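Local coordinates for protein fucose-binding lectin (Kordia periserrulae, PDB 6HTN) that binds methyl alpha-L-fucopyranoside in pockets of a beta-propeller lectin and probably recognises fucose-bearing carbohydrates, at residues A48-S60 against T101-I114. Sequence-based numbering, arbitrary orientation.
Sequences AISGAGATSWLDS and TPDATSWLDKNGQI
Ile114 lies over one face of the Trp57 indole, its side chain crossing that of the tryptophan at about a right angle. Ile114 CB sits 3.8 Å from Trp57 CE2; CG1, anti to the backbone N (chi1 -167°), stands over the middle of the six-membered ring, 3.4 Å from the centroid, a CH-pi contact; CG2 lies by Trp57 CZ2, and Ile114 CD1 ends 3.3 Å from Trp57 CD2. A branched aliphatic chain suits this place, since several carbons can rest on one flat surface. Leu108 adds CD2 beside Trp57 CD1 at 4.0 Å. Earlier along the strands small polar residues meet: Thr55 OG1 and Ser106 OG share a 2.7 Å hydrogen bond, and a water that donates to Ser56 O also bonds Ser106 OG at 2.8 Å, joining strands that are nearly parallel (8°) yet share no backbone hydrogen bonds. Gly53, lacking a side chain, lets its CA come within 3.3 Å of Pro102 O in a CA-H...O contact. Strands 53-58 and 103-108 are the first strands of successive four-stranded antiparallel sheets, and Ile114 also touches bound methyl fucoside: this is the packing of neighbouring blades in a beta-propeller, with a sugar pocket at their junction.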
loop_
_atom_site.group_PDB
_atom_site.type_symbol
_atom_site.label_atom_id
_atom_site.label_comp_id
_atom_site.label_asym_id
_atom_site.label_seq_id
_atom_site.Cartn_x
_atom_site.Cartn_y
_atom_site.Cartn_z
ATOM N N ALA A 48 -15.186 1.759 2.213
ATOM C CA ALA A 48 -14.188 2.025 1.154
ATOM C C ALA A 48 -13.013 1.080 1.365
ATOM O O ALA A 48 -12.970 0.361 2.406
ATOM C CB ALA A 48 -13.766 3.468 1.205
ATOM N N ILE A 49 -12.082 1.072 0.435
ATOM C CA ILE A 49 -10.875 0.206 0.518
ATOM C C ILE A 49 -9.604 1.041 0.352
ATOM O O ILE A 49 -8.500 0.473 0.258
ATOM C CB ILE A 49 -10.921 -0.928 -0.510
ATOM C CG1 ILE A 49 -10.847 -0.434 -1.967
ATOM C CG2 ILE A 49 -12.146 -1.798 -0.257
ATOM C CD1 ILE A 49 -10.800 -1.546 -2.975
ATOM N N SER A 50 -9.738 2.357 0.335
ATOM C CA SER A 50 -8.590 3.280 0.360
ATOM C C SER A 50 -8.875 4.392 1.362
ATOM O O SER A 50 -10.004 4.522 1.808
ATOM C CB SER A 50 -8.313 3.835 -1.019
ATOM O OG SER A 50 -9.304 4.822 -1.335
ATOM N N GLY A 51 -7.847 5.204 1.539
ATOM C CA GLY A 51 -8.044 6.518 2.154
ATOM C C GLY A 51 -8.836 7.411 1.240
ATOM O O GLY A 51 -9.279 7.029 0.163
ATOM N N ALA A 52 -9.023 8.648 1.664
ATOM C CA ALA A 52 -9.877 9.589 0.940
ATOM C C ALA A 52 -9.088 10.864 0.666
ATOM O O ALA A 52 -8.285 11.298 1.494
ATOM C CB ALA A 52 -11.105 9.832 1.746
ATOM N N GLY A 53 -9.236 11.371 -0.519
ATOM C CA GLY A 53 -8.795 12.731 -0.842
ATOM C C GLY A 53 -9.973 13.665 -0.660
ATOM O O GLY A 53 -11.118 13.222 -0.808
ATOM N N ALA A 54 -9.692 14.882 -0.264
ATOM C CA ALA A 54 -10.783 15.826 -0.003
ATOM C C ALA A 54 -10.461 17.195 -0.581
ATOM O O ALA A 54 -9.282 17.634 -0.515
ATOM C CB ALA A 54 -11.014 15.890 1.487
ATOM N N THR A 55 -11.518 17.903 -0.936
ATOM C CA THR A 55 -11.415 19.322 -1.341
ATOM C C THR A 55 -12.687 20.011 -0.830
ATOM O O THR A 55 -13.705 19.336 -0.601
ATOM C CB THR A 55 -11.197 19.436 -2.864
ATOM O OG1 THR A 55 -10.811 20.813 -3.087
ATOM C CG2 THR A 55 -12.372 18.998 -3.680
ATOM N N SER A 56 -12.646 21.326 -0.701
ATOM C CA SER A 56 -13.833 22.074 -0.241
ATOM C C SER A 56 -13.775 23.481 -0.787
ATOM O O SER A 56 -12.693 23.949 -1.168
ATOM C CB SER A 56 -13.892 22.066 1.269
ATOM O OG SER A 56 -12.798 22.721 1.853
ATOM N N TRP A 57 -14.920 24.141 -0.817
ATOM C CA TRP A 57 -14.965 25.566 -1.246
ATOM C C TRP A 57 -16.128 26.237 -0.513
ATOM O O TRP A 57 -17.128 25.584 -0.223
ATOM C CB TRP A 57 -15.136 25.669 -2.747
ATOM C CG TRP A 57 -16.416 25.147 -3.308
ATOM C CD1 TRP A 57 -17.547 25.860 -3.592
ATOM C CD2 TRP A 57 -16.712 23.801 -3.664
ATOM N NE1 TRP A 57 -18.494 25.071 -4.140
ATOM C CE2 TRP A 57 -18.019 23.777 -4.209
ATOM C CE3 TRP A 57 -15.992 22.604 -3.637
ATOM C CZ2 TRP A 57 -18.632 22.627 -4.665
ATOM C CZ3 TRP A 57 -16.603 21.476 -4.130
ATOM C CH2 TRP A 57 -17.900 21.470 -4.631
ATOM N N LEU A 58 -16.001 27.550 -0.379
ATOM C CA LEU A 58 -17.074 28.402 0.202
ATOM C C LEU A 58 -17.831 29.082 -0.913
ATOM O O LEU A 58 -17.148 29.697 -1.784
ATOM C CB LEU A 58 -16.428 29.454 1.084
ATOM C CG LEU A 58 -15.978 28.981 2.457
ATOM C CD1 LEU A 58 -15.062 30.015 3.087
ATOM C CD2 LEU A 58 -17.218 28.648 3.328
ATOM N N ASP A 59 -19.157 28.996 -0.903
ATOM C CA ASP A 59 -19.954 29.768 -1.896
ATOM C C ASP A 59 -20.121 31.202 -1.382
ATOM O O ASP A 59 -19.648 31.531 -0.281
ATOM C CB ASP A 59 -21.222 29.039 -2.281
ATOM C CG ASP A 59 -22.268 28.960 -1.195
ATOM O OD1 ASP A 59 -22.273 29.854 -0.273
ATOM O OD2 ASP A 59 -23.069 28.020 -1.270
ATOM N N SER A 60 -20.746 32.042 -2.200
ATOM C CA SER A 60 -20.844 33.507 -1.901
ATOM C C SER A 60 -21.716 33.731 -0.663
ATOM O O SER A 60 -21.576 34.803 -0.050
ATOM C CB SER A 60 -21.350 34.268 -3.101
ATOM O OG SER A 60 -22.631 33.783 -3.436
ATOM N N THR A 101 -5.275 5.941 -3.619
ATOM C CA THR A 101 -6.061 6.920 -2.856
ATOM C C THR A 101 -6.127 8.160 -3.721
ATOM O O THR A 101 -5.087 8.749 -3.993
ATOM C CB THR A 101 -5.473 7.234 -1.493
ATOM O OG1 THR A 101 -5.492 6.045 -0.697
ATOM C CG2 THR A 101 -6.234 8.340 -0.800
ATOM N N PRO A 102 -7.322 8.616 -4.132
ATOM C CA PRO A 102 -7.371 9.744 -5.062
ATOM C C PRO A 102 -6.911 11.029 -4.408
ATOM O O PRO A 102 -7.072 11.241 -3.175
ATOM C CB PRO A 102 -8.851 9.860 -5.415
ATOM C CG PRO A 102 -9.413 8.470 -5.171
ATOM C CD PRO A 102 -8.635 7.957 -4.010
ATOM N N ASP A 103 -6.314 11.883 -5.233
ATOM C CA ASP A 103 -6.039 13.281 -4.873
ATOM C C ASP A 103 -7.101 14.160 -5.523
ATOM O O ASP A 103 -7.590 13.821 -6.600
ATOM C CB ASP A 103 -4.676 13.735 -5.413
ATOM C CG ASP A 103 -3.506 13.158 -4.625
ATOM O OD1 ASP A 103 -3.586 13.109 -3.384
ATOM O OD2 ASP A 103 -2.509 12.717 -5.302
ATOM N N ALA A 104 -7.397 15.275 -4.893
ATOM C CA ALA A 104 -8.397 16.199 -5.466
ATOM C C ALA A 104 -8.024 17.636 -5.142
ATOM O O ALA A 104 -7.430 17.915 -4.101
ATOM C CB ALA A 104 -9.767 15.919 -4.933
ATOM N N THR A 105 -8.338 18.531 -6.087
ATOM C CA THR A 105 -8.220 19.982 -5.852
ATOM C C THR A 105 -9.401 20.650 -6.579
ATOM O O THR A 105 -10.057 20.010 -7.409
ATOM C CB THR A 105 -6.851 20.526 -6.270
ATOM O OG1 THR A 105 -6.706 21.867 -5.775
ATOM C CG2 THR A 105 -6.679 20.507 -7.766
ATOM N N SER A 106 -9.692 21.911 -6.193
ATOM C CA SER A 106 -10.849 22.594 -6.789
ATOM C C SER A 106 -10.598 24.104 -6.727
ATOM O O SER A 106 -9.789 24.568 -5.916
ATOM C CB SER A 106 -12.134 22.233 -6.067
ATOM O OG SER A 106 -12.101 22.593 -4.735
ATOM N N TRP A 107 -11.328 24.821 -7.575
ATOM C CA TRP A 107 -11.308 26.306 -7.544
ATOM C C TRP A 107 -12.637 26.825 -8.070
ATOM O O TRP A 107 -13.277 26.186 -8.861
ATOM C CB TRP A 107 -10.114 26.867 -8.361
ATOM C CG TRP A 107 -10.237 26.631 -9.830
ATOM C CD1 TRP A 107 -10.688 27.516 -10.774
ATOM C CD2 TRP A 107 -9.832 25.471 -10.558
ATOM N NE1 TRP A 107 -10.652 26.958 -12.009
ATOM C CE2 TRP A 107 -10.141 25.691 -11.912
ATOM C CE3 TRP A 107 -9.335 24.217 -10.175
ATOM C CZ2 TRP A 107 -9.873 24.740 -12.896
ATOM C CZ3 TRP A 107 -9.090 23.284 -11.139
ATOM C CH2 TRP A 107 -9.366 23.541 -12.483
ATOM N N LEU A 108 -12.960 28.056 -7.661
ATOM C CA LEU A 108 -14.179 28.777 -8.137
ATOM C C LEU A 108 -13.764 29.766 -9.233
ATOM O O LEU A 108 -12.794 30.483 -9.010
ATOM C CB LEU A 108 -14.776 29.542 -6.972
ATOM C CG LEU A 108 -15.640 28.704 -6.027
ATOM C CD1 LEU A 108 -15.888 29.505 -4.749
ATOM C CD2 LEU A 108 -16.946 28.250 -6.695
ATOM N N ASP A 109 -14.445 29.752 -10.344
ATOM C CA ASP A 109 -14.220 30.767 -11.412
ATOM C C ASP A 109 -14.989 32.046 -11.051
ATOM O O ASP A 109 -15.705 32.095 -10.022
ATOM C CB ASP A 109 -14.529 30.203 -12.788
ATOM C CG ASP A 109 -15.971 29.920 -13.094
ATOM O OD1 ASP A 109 -16.872 30.527 -12.409
ATOM O OD2 ASP A 109 -16.204 29.090 -14.007
ATOM N N LYS A 110 -14.838 33.074 -11.895
ATOM C CA LYS A 110 -15.429 34.419 -11.682
ATOM C C LYS A 110 -16.962 34.331 -11.581
ATOM O O LYS A 110 -17.524 35.231 -10.944
ATOM C CB LYS A 110 -15.005 35.363 -12.830
ATOM C CG LYS A 110 -15.661 35.050 -14.173
ATOM C CD LYS A 110 -15.122 35.877 -15.332
ATOM C CE LYS A 110 -15.657 35.436 -16.683
ATOM N NZ LYS A 110 -14.542 35.360 -17.664
ATOM N N ASN A 111 -17.608 33.342 -12.203
ATOM C CA ASN A 111 -19.080 33.196 -12.199
ATOM C C ASN A 111 -19.550 32.383 -10.996
ATOM O O ASN A 111 -20.772 32.089 -10.949
ATOM C CB ASN A 111 -19.583 32.516 -13.469
ATOM C CG ASN A 111 -19.195 33.319 -14.698
ATOM O OD1 ASN A 111 -19.149 34.550 -14.659
ATOM N ND2 ASN A 111 -18.882 32.644 -15.784
ATOM N N GLY A 112 -18.640 31.938 -10.119
ATOM C CA GLY A 112 -19.024 31.098 -8.972
ATOM C C GLY A 112 -19.227 29.634 -9.339
ATOM O O GLY A 112 -19.851 28.900 -8.536
ATOM N N GLN A 113 -18.764 29.205 -10.510
ATOM C CA GLN A 113 -18.829 27.779 -10.925
ATOM C C GLN A 113 -17.601 27.070 -10.351
ATOM O O GLN A 113 -16.474 27.521 -10.591
ATOM C CB GLN A 113 -18.864 27.624 -12.447
ATOM C CG GLN A 113 -18.760 26.193 -12.946
ATOM C CD GLN A 113 -19.889 25.325 -12.475
ATOM O OE1 GLN A 113 -21.042 25.564 -12.803
ATOM N NE2 GLN A 113 -19.592 24.256 -11.741
ATOM N N ILE A 114 -17.845 26.000 -9.621
ATOM C CA ILE A 114 -16.721 25.156 -9.109
ATOM C C ILE A 114 -16.147 24.338 -10.255
ATOM O O ILE A 114 -16.862 23.819 -11.108
ATOM C CB ILE A 114 -17.220 24.282 -7.928
ATOM C CG1 ILE A 114 -16.032 23.665 -7.181
ATOM C CG2 ILE A 114 -18.192 23.242 -8.387
ATOM C CD1 ILE A 114 -15.151 24.619 -6.498
HETATM O O HOH W 1 -11.632 25.000 -3.386
#